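Local coordinates for MHC class I protein (Ginglymostoma cirratum, PDB 6LUP), which probably presents bound peptides to T cells, as a shark MHC class I heavy chain with an antigen-binding groove and an immunoglobulin-like domain, at residues A[227-230]-A[231-235]; A[186-189]-A[190-194]; A[139-142]-A[143-147]; A[69-72]-A[73-77]. One frame throughout, in Å; residues are numbered along the deposited sequence.

In the fold
The four contacts are local turns of chain, in series as contact 4, contact 3, contact 2 and contact 1. Contacts 4 and 3 belong to the peptide-binding platform: 69-77 lies on helix 55-82 and 139-147 on helix 135-146 and just beyond. Their centres are about 18 Å apart, and they meet where Trp144 CH2 packs 4.3 Å from Trp71 CZ2, both tryptophans also reaching the bound peptide. Contacts 2 and 1 lie in the immunoglobulin domain, at hairpin turns of one four-stranded sheet, with centres about 23 Å apart, and both touch the partner protein chain. Contact 2 lies about 59 Å from contact 3, centre to centre.

Contact 1 of 4, residues A[227-230]-A[231-235]; sequences RPNH and DGSYQ
Arg227 and Gln235 form an antiparallel, doubly hydrogen-bonded backbone pair where strands 222-228 and 234-241 turn into one another. Arg227 N gives to Gln235 O at 2.9 Å, and Gln235 N returns a bond to Arg227 O at 2.8 Å. One step on, Pro228 and Tyr234 are a non-hydrogen-bonded pair, and Asn229 N then bonds to Ser233 O at 2.8 Å, closing the loop end. In the turn itself Asp231 OD1 is gripped twice. Ser233 OG gives to the syn lone pair of Asp231 OD1 at 2.6 Å, while Ser233 N, 3.2 Å from the same OD1, comes from above the carboxylate plane, making an Asx turn. A chi1 of 57° folds the Asp231 carboxylate back over the turn toward Ser233. Asp231 CB makes a CH-pi contact over the His230 ring, 4.0 Å from its centroid; ring and carboxylate planes are stacked, 16° apart. Apolar contact is slight, Pro228 CB lying 4.4 Å from Tyr234 CD2. Another protein's chain, probably beta-2 microglobulin, covers this end: one of its aromatic side chains bonds to Pro228 O, and one forms a cation-pi pair with Arg227. A hairpin tied mainly by backbone and turn bonds thus leaves Arg227 and His230 to meet the partner chain, and the nearby carboxylate, though its oxygens do not contact the imidazole nitrogens, might slightly favour a protonated His230.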
loop_
_atom_site.group_PDB
_atom_site.type_symbol
_atom_site.label_atom_id
_atom_site.label_comp_id
_atom_site.label_asym_id
_atom_site.label_seq_id
_atom_site.Cartn_x
_atom_site.Cartn_y
_atom_site.Cartn_z
ATOM N N ARG A 227 -0.224 9.792 2.765
ATOM C CA ARG A 227 1.006 9.006 2.777
ATOM C C ARG A 227 1.157 8.278 4.111
ATOM O O ARG A 227 0.680 8.764 5.136
ATOM C CB ARG A 227 2.227 9.881 2.479
ATOM C CG ARG A 227 2.369 11.095 3.380
ATOM C CD ARG A 227 3.409 12.064 2.846
ATOM N NE ARG A 227 3.645 13.147 3.793
ATOM C CZ ARG A 227 4.406 14.209 3.551
ATOM N NH1 ARG A 227 5.023 14.339 2.381
ATOM N NH2 ARG A 227 4.555 15.144 4.482
ATOM N N PRO A 228 1.806 7.101 4.094
ATOM C CA PRO A 228 1.880 6.259 5.285
ATOM C C PRO A 228 2.802 6.815 6.364
ATOM O O PRO A 228 3.817 7.445 6.059
ATOM C CB PRO A 228 2.444 4.941 4.747
ATOM C CG PRO A 228 3.245 5.346 3.556
ATOM C CD PRO A 228 2.495 6.489 2.942
ATOM N N ASN A 229 2.425 6.581 7.617
ATOM C CA ASN A 229 3.320 6.752 8.748
ATOM C C ASN A 229 4.065 5.443 9.016
ATOM O O ASN A 229 4.140 4.580 8.141
ATOM C CB ASN A 229 2.547 7.225 9.981
ATOM C CG ASN A 229 2.132 8.683 9.886
ATOM O OD1 ASN A 229 0.998 9.037 10.194
ATOM N ND2 ASN A 229 3.055 9.535 9.460
ATOM N N HIS A 230 4.629 5.304 10.213
ATOM C CA HIS A 230 5.402 4.114 10.570
ATOM C C HIS A 230 4.583 3.016 11.265
ATOM O O HIS A 230 5.044 1.883 11.391
ATOM C CB HIS A 230 6.574 4.516 11.464
ATOM C CG HIS A 230 6.160 4.969 12.830
ATOM N ND1 HIS A 230 5.267 6.000 13.032
ATOM C CD2 HIS A 230 6.510 4.528 14.061
ATOM C CE1 HIS A 230 5.085 6.174 14.328
ATOM N NE2 HIS A 230 5.828 5.294 14.975
ATOM N N ASP A 231 3.374 3.350 11.707
ATOM C CA ASP A 231 2.624 2.498 12.629
ATOM C C ASP A 231 1.261 2.075 12.090
ATOM O O ASP A 231 0.326 1.853 12.862
ATOM C CB ASP A 231 2.434 3.235 13.961
ATOM C CG ASP A 231 1.721 4.583 13.797
ATOM O OD1 ASP A 231 1.353 4.957 12.659
ATOM O OD2 ASP A 231 1.530 5.273 14.817
ATOM N N GLY A 232 1.145 1.979 10.769
ATOM C CA GLY A 232 -0.121 1.617 10.143
ATOM C C GLY A 232 -1.080 2.782 9.944
ATOM O O GLY A 232 -2.116 2.629 9.297
ATOM N N SER A 233 -0.747 3.946 10.495
ATOM C CA SER A 233 -1.576 5.139 10.306
ATOM C C SER A 233 -1.105 5.955 9.100
ATOM O O SER A 233 -0.086 5.633 8.483
ATOM C CB SER A 233 -1.607 5.996 11.577
ATOM O OG SER A 233 -0.372 6.655 11.788
ATOM N N TYR A 234 -1.856 7.003 8.763
ATOM C CA TYR A 234 -1.562 7.832 7.594
ATOM C C TYR A 234 -1.510 9.317 7.942
ATOM O O TYR A 234 -1.951 9.728 9.016
ATOM C CB TYR A 234 -2.588 7.565 6.486
ATOM C CG TYR A 234 -2.656 6.110 6.080
ATOM C CD1 TYR A 234 -3.451 5.205 6.789
ATOM C CD2 TYR A 234 -1.901 5.628 5.011
ATOM C CE1 TYR A 234 -3.502 3.868 6.440
ATOM C CE2 TYR A 234 -1.948 4.289 4.650
ATOM C CZ TYR A 234 -2.750 3.414 5.368
ATOM O OH TYR A 234 -2.808 2.083 5.024
ATOM N N GLN A 235 -0.958 10.110 7.029
ATOM C CA GLN A 235 -0.876 11.560 7.192
ATOM C C GLN A 235 -1.094 12.286 5.866
ATOM O O GLN A 235 -0.939 11.700 4.790
ATOM C CB GLN A 235 0.465 11.975 7.818
ATOM C CG GLN A 235 1.683 11.716 6.944
ATOM C CD GLN A 235 2.923 12.445 7.429
ATOM O OE1 GLN A 235 3.516 12.087 8.446
ATOM N NE2 GLN A 235 3.325 13.468 6.692
#

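Contact 2 of 4, residues A[186-189]-A[190-194]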
loop_
_atom_site.group_PDB
_atom_site.type_symbol
_atom_site.label_atom_id
_atom_site.label_comp_id
_atom_site.label_asym_id
_atom_site.label_seq_id
_atom_site.Cartn_x
_atom_site.Cartn_y
_atom_site.Cartn_z
ATOM N N PHE A 186 -3.334 23.287 12.370
ATOM C CA PHE A 186 -3.511 24.341 11.380
ATOM C C PHE A 186 -2.724 25.580 11.802
ATOM O O PHE A 186 -3.167 26.357 12.655
ATOM C CB PHE A 186 -4.999 24.651 11.183
ATOM C CG PHE A 186 -5.325 25.319 9.872
ATOM C CD1 PHE A 186 -4.522 25.130 8.752
ATOM C CD2 PHE A 186 -6.460 26.116 9.750
ATOM C CE1 PHE A 186 -4.834 25.738 7.545
ATOM C CE2 PHE A 186 -6.779 26.723 8.545
ATOM C CZ PHE A 186 -5.966 26.533 7.440
ATOM N N THR A 187 -1.543 25.739 11.208
ATOM C CA THR A 187 -0.596 26.777 11.611
ATOM C C THR A 187 0.054 27.471 10.418
ATOM O O THR A 187 0.135 26.906 9.322
ATOM C CB THR A 187 0.539 26.199 12.485
ATOM O OG1 THR A 187 1.130 25.074 11.823
ATOM C CG2 THR A 187 0.025 25.775 13.855
ATOM N N SER A 188 0.521 28.698 10.648
ATOM C CA SER A 188 1.358 29.396 9.682
ATOM C C SER A 188 2.726 28.735 9.672
ATOM O O SER A 188 3.251 28.359 10.723
ATOM C CB SER A 188 1.486 30.882 10.034
ATOM O OG SER A 188 2.319 31.077 11.167
ATOM N N VAL A 189 3.298 28.592 8.480
ATOM C CA VAL A 189 4.571 27.891 8.311
ATOM C C VAL A 189 5.411 28.514 7.186
ATOM O O VAL A 189 4.928 29.388 6.459
ATOM C CB VAL A 189 4.358 26.375 8.057
ATOM C CG1 VAL A 189 3.828 25.661 9.301
ATOM C CG2 VAL A 189 3.448 26.148 6.857
ATOM N N ARG A 190 6.662 28.061 7.059
ATOM C CA ARG A 190 7.623 28.566 6.057
ATOM C C ARG A 190 7.851 30.079 6.154
ATOM O O ARG A 190 7.937 30.772 5.133
ATOM C CB ARG A 190 7.209 28.183 4.628
ATOM C CG ARG A 190 7.134 26.691 4.356
ATOM C CD ARG A 190 6.793 26.433 2.898
ATOM N NE ARG A 190 6.339 25.061 2.666
ATOM C CZ ARG A 190 7.144 24.026 2.433
ATOM N NH1 ARG A 190 6.626 22.820 2.230
ATOM N NH2 ARG A 190 8.462 24.186 2.402
ATOM N N GLY A 191 7.950 30.577 7.383
ATOM C CA GLY A 191 8.103 32.007 7.635
ATOM C C GLY A 191 6.846 32.788 7.298
ATOM O O GLY A 191 6.911 33.818 6.625
ATOM N N ASN A 192 5.703 32.279 7.757
ATOM C CA ASN A 192 4.389 32.910 7.558
ATOM C C ASN A 192 3.983 33.124 6.091
ATOM O O ASN A 192 3.024 33.843 5.796
ATOM C CB ASN A 192 4.279 34.215 8.362
ATOM C CG ASN A 192 4.310 33.982 9.861
ATOM O OD1 ASN A 192 3.287 34.097 10.534
ATOM N ND2 ASN A 192 5.484 33.645 10.392
ATOM N N LYS A 193 4.717 32.479 5.188
ATOM C CA LYS A 193 4.435 32.514 3.756
ATOM C C LYS A 193 3.211 31.657 3.413
ATOM O O LYS A 193 2.389 32.048 2.583
ATOM C CB LYS A 193 5.673 32.050 2.969
ATOM C CG LYS A 193 5.522 32.016 1.453
ATOM C CD LYS A 193 6.874 31.839 0.772
ATOM C CE LYS A 193 6.732 31.426 -0.691
ATOM N NZ LYS A 193 6.462 29.968 -0.860
ATOM N N GLN A 194 3.096 30.496 4.055
ATOM C CA GLN A 194 2.019 29.550 3.756
ATOM C C GLN A 194 1.271 29.092 5.004
ATOM O O GLN A 194 1.819 29.090 6.110
ATOM C CB GLN A 194 2.557 28.340 2.986
ATOM C CG GLN A 194 3.348 28.708 1.741
ATOM C CD GLN A 194 3.336 27.624 0.684
ATOM O OE1 GLN A 194 2.295 27.037 0.386
ATOM N NE2 GLN A 194 4.498 27.364 0.093
#
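Val189 and Gln194 hold the tight end of this hairpin turn, where strand 183-189 doubles back into strand 194-202 of the immunoglobulin domain. Val189 N gives a hydrogen bond to Gln194 O at 2.8 Å, and in return Gln194 N reaches Val189 O at 3.2 Å. Two residues, Lys193 and Gln194, stand against the single Val189, a classic beta bulge. On this side Val189 CG2 rests against Gln194 O at 3.4 Å. Arg190, Gly191 and Asn192 all have positive phi, which bends the chain through the reversal. Towards solvent the contact is looser. Its one side-chain bond runs from Ser188 OG to Asn192 OD1 at 3.2 Å, with the hydroxyl 69° out of the amide carbonyl plane and not on a lone pair. The exposed Lys193 side chain leads away from the turn. Arg190 faces a different neighbour: its chain runs out extended from CG to NE, and its guanidinium forms a salt bridge not within the turn but with an acidic side chain of another protein's chain. Val189 packs on an aromatic side chain of that same chain. Backbone hydrogen bonds and three positive-phi residues therefore set the shape of the turn, while its arginine carries a positive charge outward to the partner protein.

Contact 3 of 4, residues A[139-142]-A[143-147]; sequences ITKN and KWDRD
Helix 135-146 lines one wall of the class I peptide groove, and in it Thr140 packs against Trp144 one turn further on. Thr140 CG2 stands over one face of the indole, 3.7 Å from the centroid of its five-membered ring, and the two side chains run side by side. With Thr140 OG1 beside the backbone N (chi1 -66°), the methyl is left to turn onto the ring while OG1 bonds Arg82 and the peptide backbone. Trp144 NE1 also gives a hydrogen bond to the peptide backbone, and Lys143 NZ forms a salt bridge with it, consistent with the site that holds a peptide's C-terminal carboxylate in class I molecules. Backbone i to i+4 bonds hold the turn, Trp144 N reaching Thr140 O at 2.8 Å and Asp145 N reaching Lys141 O at 2.9 Å. On another side of the helix Lys141, bent at its last torsion (chi4 55°), brings NZ to the syn lone pair of Asp145 OD2 in a 2.8 Å salt bridge. Trp130 ties both charges to strand 129-131, its O accepting from Lys141 NZ and its N giving to Asp145 OD1. On the exposed side, Arg146 NH1 makes a weak, nearly straight bond of 3.4 Å to Asn142 O.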
loop_
_atom_site.group_PDB
_atom_site.type_symbol
_atom_site.label_atom_id
_atom_site.label_comp_id
_atom_site.label_asym_id
_atom_site.label_seq_id
_atom_site.Cartn_x
_atom_site.Cartn_y
_atom_site.Cartn_z
ATOM N N ILE A 139 -3.978 -17.788 -24.908
ATOM C CA ILE A 139 -3.716 -19.217 -24.756
ATOM C C ILE A 139 -3.982 -19.708 -23.323
ATOM O O ILE A 139 -4.376 -20.861 -23.119
ATOM C CB ILE A 139 -2.303 -19.603 -25.275
ATOM C CG1 ILE A 139 -2.096 -21.125 -25.262
ATOM C CG2 ILE A 139 -1.205 -18.885 -24.506
ATOM C CD1 ILE A 139 -2.868 -21.867 -26.335
ATOM N N THR A 140 -3.790 -18.823 -22.345
ATOM C CA THR A 140 -4.120 -19.114 -20.947
ATOM C C THR A 140 -5.635 -19.040 -20.718
ATOM O O THR A 140 -6.207 -19.891 -20.028
ATOM C CB THR A 140 -3.368 -18.167 -19.983
ATOM O OG1 THR A 140 -1.961 -18.421 -20.066
ATOM C CG2 THR A 140 -3.816 -18.372 -18.541
ATOM N N LYS A 141 -6.270 -18.027 -21.307
ATOM C CA LYS A 141 -7.720 -17.838 -21.213
ATOM C C LYS A 141 -8.482 -19.059 -21.723
ATOM O O LYS A 141 -9.459 -19.493 -21.107
ATOM C CB LYS A 141 -8.154 -16.583 -21.980
ATOM C CG LYS A 141 -9.660 -16.419 -22.105
ATOM C CD LYS A 141 -10.041 -15.255 -23.004
ATOM C CE LYS A 141 -11.467 -15.394 -23.519
ATOM N NZ LYS A 141 -12.474 -15.558 -22.437
ATOM N N ASN A 142 -8.023 -19.610 -22.843
ATOM C CA ASN A 142 -8.664 -20.775 -23.438
ATOM C C ASN A 142 -8.549 -22.013 -22.559
ATOM O O ASN A 142 -9.479 -22.821 -22.498
ATOM C CB ASN A 142 -8.115 -21.044 -24.842
ATOM C CG ASN A 142 -8.547 -19.994 -25.857
ATOM O OD1 ASN A 142 -8.044 -19.969 -26.980
ATOM N ND2 ASN A 142 -9.482 -19.127 -25.470
ATOM N N LYS A 143 -7.415 -22.152 -21.874
ATOM C CA LYS A 143 -7.212 -23.245 -20.925
ATOM C C LYS A 143 -8.064 -23.051 -19.673
ATOM O O LYS A 143 -8.711 -23.987 -19.201
ATOM C CB LYS A 143 -5.738 -23.359 -20.536
ATOM C CG LYS A 143 -4.837 -23.853 -21.656
ATOM C CD LYS A 143 -3.365 -23.634 -21.339
ATOM C CE LYS A 143 -2.817 -24.722 -20.432
ATOM N NZ LYS A 143 -1.337 -24.610 -20.300
ATOM N N TRP A 144 -8.068 -21.825 -19.156
ATOM C CA TRP A 144 -8.720 -21.511 -17.887
ATOM C C TRP A 144 -10.241 -21.464 -17.972
ATOM O O TRP A 144 -10.922 -21.748 -16.987
ATOM C CB TRP A 144 -8.160 -20.209 -17.312
ATOM C CG TRP A 144 -6.800 -20.370 -16.678
ATOM C CD1 TRP A 144 -5.937 -21.420 -16.829
ATOM C CD2 TRP A 144 -6.145 -19.438 -15.814
ATOM N NE1 TRP A 144 -4.793 -21.206 -16.102
ATOM C CE2 TRP A 144 -4.893 -19.995 -15.470
ATOM C CE3 TRP A 144 -6.494 -18.186 -15.292
ATOM C CZ2 TRP A 144 -3.988 -19.345 -14.625
ATOM C CZ3 TRP A 144 -5.594 -17.538 -14.455
ATOM C CH2 TRP A 144 -4.355 -18.120 -14.132
ATOM N N ASP A 145 -10.773 -21.110 -19.140
ATOM C CA ASP A 145 -12.224 -21.112 -19.356
ATOM C C ASP A 145 -12.784 -22.532 -19.365
ATOM O O ASP A 145 -13.910 -22.764 -18.921
ATOM C CB ASP A 145 -12.592 -20.391 -20.657
ATOM C CG ASP A 145 -12.469 -18.875 -20.549
ATOM O OD1 ASP A 145 -12.618 -18.320 -19.437
ATOM O OD2 ASP A 145 -12.232 -18.234 -21.594
ATOM N N ARG A 146 -11.983 -23.471 -19.873
ATOM C CA ARG A 146 -12.325 -24.894 -19.892
ATOM C C ARG A 146 -12.333 -25.504 -18.492
ATOM O O ARG A 146 -13.163 -26.366 -18.194
ATOM C CB ARG A 146 -11.340 -25.670 -20.779
ATOM C CG ARG A 146 -11.835 -25.999 -22.182
ATOM C CD ARG A 146 -12.120 -24.753 -23.010
ATOM N NE ARG A 146 -12.539 -25.082 -24.371
ATOM C CZ ARG A 146 -11.876 -24.744 -25.475
ATOM N NH1 ARG A 146 -10.748 -24.043 -25.400
ATOM N NH2 ARG A 146 -12.349 -25.098 -26.663
ATOM N N ASP A 147 -11.409 -25.050 -17.645
ATOM C CA ASP A 147 -11.184 -25.649 -16.332
ATOM C C ASP A 147 -12.293 -25.311 -15.335
ATOM O O ASP A 147 -12.242 -24.291 -14.648
ATOM C CB ASP A 147 -9.810 -25.241 -15.786
ATOM C CG ASP A 147 -9.251 -26.240 -14.788
ATOM O OD1 ASP A 147 -10.035 -26.839 -14.013
ATOM O OD2 ASP A 147 -8.014 -26.414 -14.774
#

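Contact 4 of 4, residues A[69-72]-A[73-77]; sequences EPWG and KANID
Lys73 starts the turn over Pro70, with its CB 3.5 Å from Pro70 O, while its chain bends outward so that NZ forms a salt bridge with Glu20. Ala74 follows: Pro70 O accepts from Ala74 N at 2.9 Å, although Pro70 N has no bond to the turn before, where the helix is kinked. Ala74 CB also lies beside the backbone, 3.4 Å from Trp71 O. This is helix 55-82, a wall of the MHC class I groove, and Trp71 on it bonds the bound peptide's backbone through NE1. Asn75 comes next, its N bonded to Trp71 O at 2.9 Å. Its amide is turned to the indole of Trp71, whose CG is anti to the backbone N (chi1 -180°), which swings the indole forward along the helix, its face under Asn75 OD1. OD1 stands 3.2 Å above the ring plane, offset toward the rim, with the amide and ring planes 66° apart. That oxygen is buried with no partner in the model, and the pi face below it is probably a poor substitute, being electron-rich itself. Ile76 N then bonds to Gly72 O at 3.1 Å, and Ile76 CG2 rests 3.4 Å from that same oxygen.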
loop_
_atom_site.group_PDB
_atom_site.type_symbol
_atom_site.label_atom_id
_atom_site.label_comp_id
_atom_site.label_asym_id
_atom_site.label_seq_id
_atom_site.Cartn_x
_atom_site.Cartn_y
_atom_site.Cartn_z
ATOM N N GLU A 69 4.735 -19.813 -4.685
ATOM C CA GLU A 69 6.109 -19.327 -4.876
ATOM C C GLU A 69 6.763 -19.777 -6.191
ATOM O O GLU A 69 7.216 -18.929 -6.969
ATOM C CB GLU A 69 6.991 -19.675 -3.671
ATOM C CG GLU A 69 8.426 -19.180 -3.801
ATOM C CD GLU A 69 9.316 -19.588 -2.638
ATOM O OE1 GLU A 69 8.804 -19.824 -1.519
ATOM O OE2 GLU A 69 10.545 -19.665 -2.845
ATOM N N PRO A 70 6.827 -21.101 -6.446
ATOM C CA PRO A 70 7.385 -21.533 -7.729
ATOM C C PRO A 70 6.510 -21.126 -8.919
ATOM O O PRO A 70 7.044 -20.774 -9.976
ATOM C CB PRO A 70 7.445 -23.061 -7.595
ATOM C CG PRO A 70 6.490 -23.400 -6.501
ATOM C CD PRO A 70 6.563 -22.246 -5.557
ATOM N N TRP A 71 5.190 -21.155 -8.730
ATOM C CA TRP A 71 4.223 -20.864 -9.790
ATOM C C TRP A 71 4.560 -19.576 -10.546
ATOM O O TRP A 71 4.743 -19.589 -11.767
ATOM C CB TRP A 71 2.809 -20.791 -9.209
ATOM C CG TRP A 71 1.722 -20.500 -10.220
ATOM C CD1 TRP A 71 1.169 -21.379 -11.109
ATOM C CD2 TRP A 71 1.050 -19.250 -10.424
ATOM N NE1 TRP A 71 0.197 -20.754 -11.855
ATOM C CE2 TRP A 71 0.104 -19.447 -11.456
ATOM C CE3 TRP A 71 1.158 -17.984 -9.838
ATOM C CZ2 TRP A 71 -0.727 -18.423 -11.919
ATOM C CZ3 TRP A 71 0.327 -16.962 -10.298
ATOM C CH2 TRP A 71 -0.602 -17.192 -11.331
ATOM N N GLY A 72 4.657 -18.476 -9.806
ATOM C CA GLY A 72 4.946 -17.175 -10.390
ATOM C C GLY A 72 6.306 -17.078 -11.057
ATOM O O GLY A 72 6.447 -16.395 -12.070
ATOM N N LYS A 73 7.308 -17.750 -10.492
ATOM C CA LYS A 73 8.619 -17.800 -11.125
ATOM C C LYS A 73 8.527 -18.504 -12.478
ATOM O O LYS A 73 9.031 -17.994 -13.479
ATOM C CB LYS A 73 9.674 -18.454 -10.227
ATOM C CG LYS A 73 11.092 -18.247 -10.749
ATOM C CD LYS A 73 12.145 -18.307 -9.652
ATOM C CE LYS A 73 12.919 -19.616 -9.661
ATOM N NZ LYS A 73 14.209 -19.479 -8.925
ATOM N N ALA A 74 7.863 -19.660 -12.508
ATOM C CA ALA A 74 7.615 -20.374 -13.761
ATOM C C ALA A 74 6.925 -19.455 -14.768
ATOM O O ALA A 74 7.264 -19.452 -15.955
ATOM C CB ALA A 74 6.781 -21.617 -13.512
ATOM N N ASN A 75 5.972 -18.666 -14.273
ATOM C CA ASN A 75 5.243 -17.710 -15.097
ATOM C C ASN A 75 6.157 -16.727 -15.827
ATOM O O ASN A 75 5.978 -16.501 -17.022
ATOM C CB ASN A 75 4.197 -16.953 -14.269
ATOM C CG ASN A 75 2.968 -17.791 -13.954
ATOM O OD1 ASN A 75 1.987 -17.280 -13.410
ATOM N ND2 ASN A 75 3.008 -19.075 -14.297
ATOM N N ILE A 76 7.141 -16.161 -15.126
ATOM C CA ILE A 76 8.010 -15.149 -15.740
ATOM C C ILE A 76 8.770 -15.712 -16.940
ATOM O O ILE A 76 8.959 -15.011 -17.931
ATOM C CB ILE A 76 8.963 -14.432 -14.740
ATOM C CG1 ILE A 76 10.105 -15.349 -14.284
ATOM C CG2 ILE A 76 8.183 -13.866 -13.557
ATOM C CD1 ILE A 76 11.291 -14.627 -13.671
ATOM N N ASP A 77 9.172 -16.981 -16.855
ATOM C CA ASP A 77 9.829 -17.654 -17.974
ATOM C C ASP A 77 8.849 -17.970 -19.096
ATOM O O ASP A 77 9.183 -17.823 -20.269
ATOM C CB ASP A 77 10.538 -18.933 -17.521
ATOM C CG ASP A 77 11.788 -18.652 -16.706
ATOM O OD1 ASP A 77 11.670 -18.478 -15.472
ATOM O OD2 ASP A 77 12.892 -18.614 -17.298
#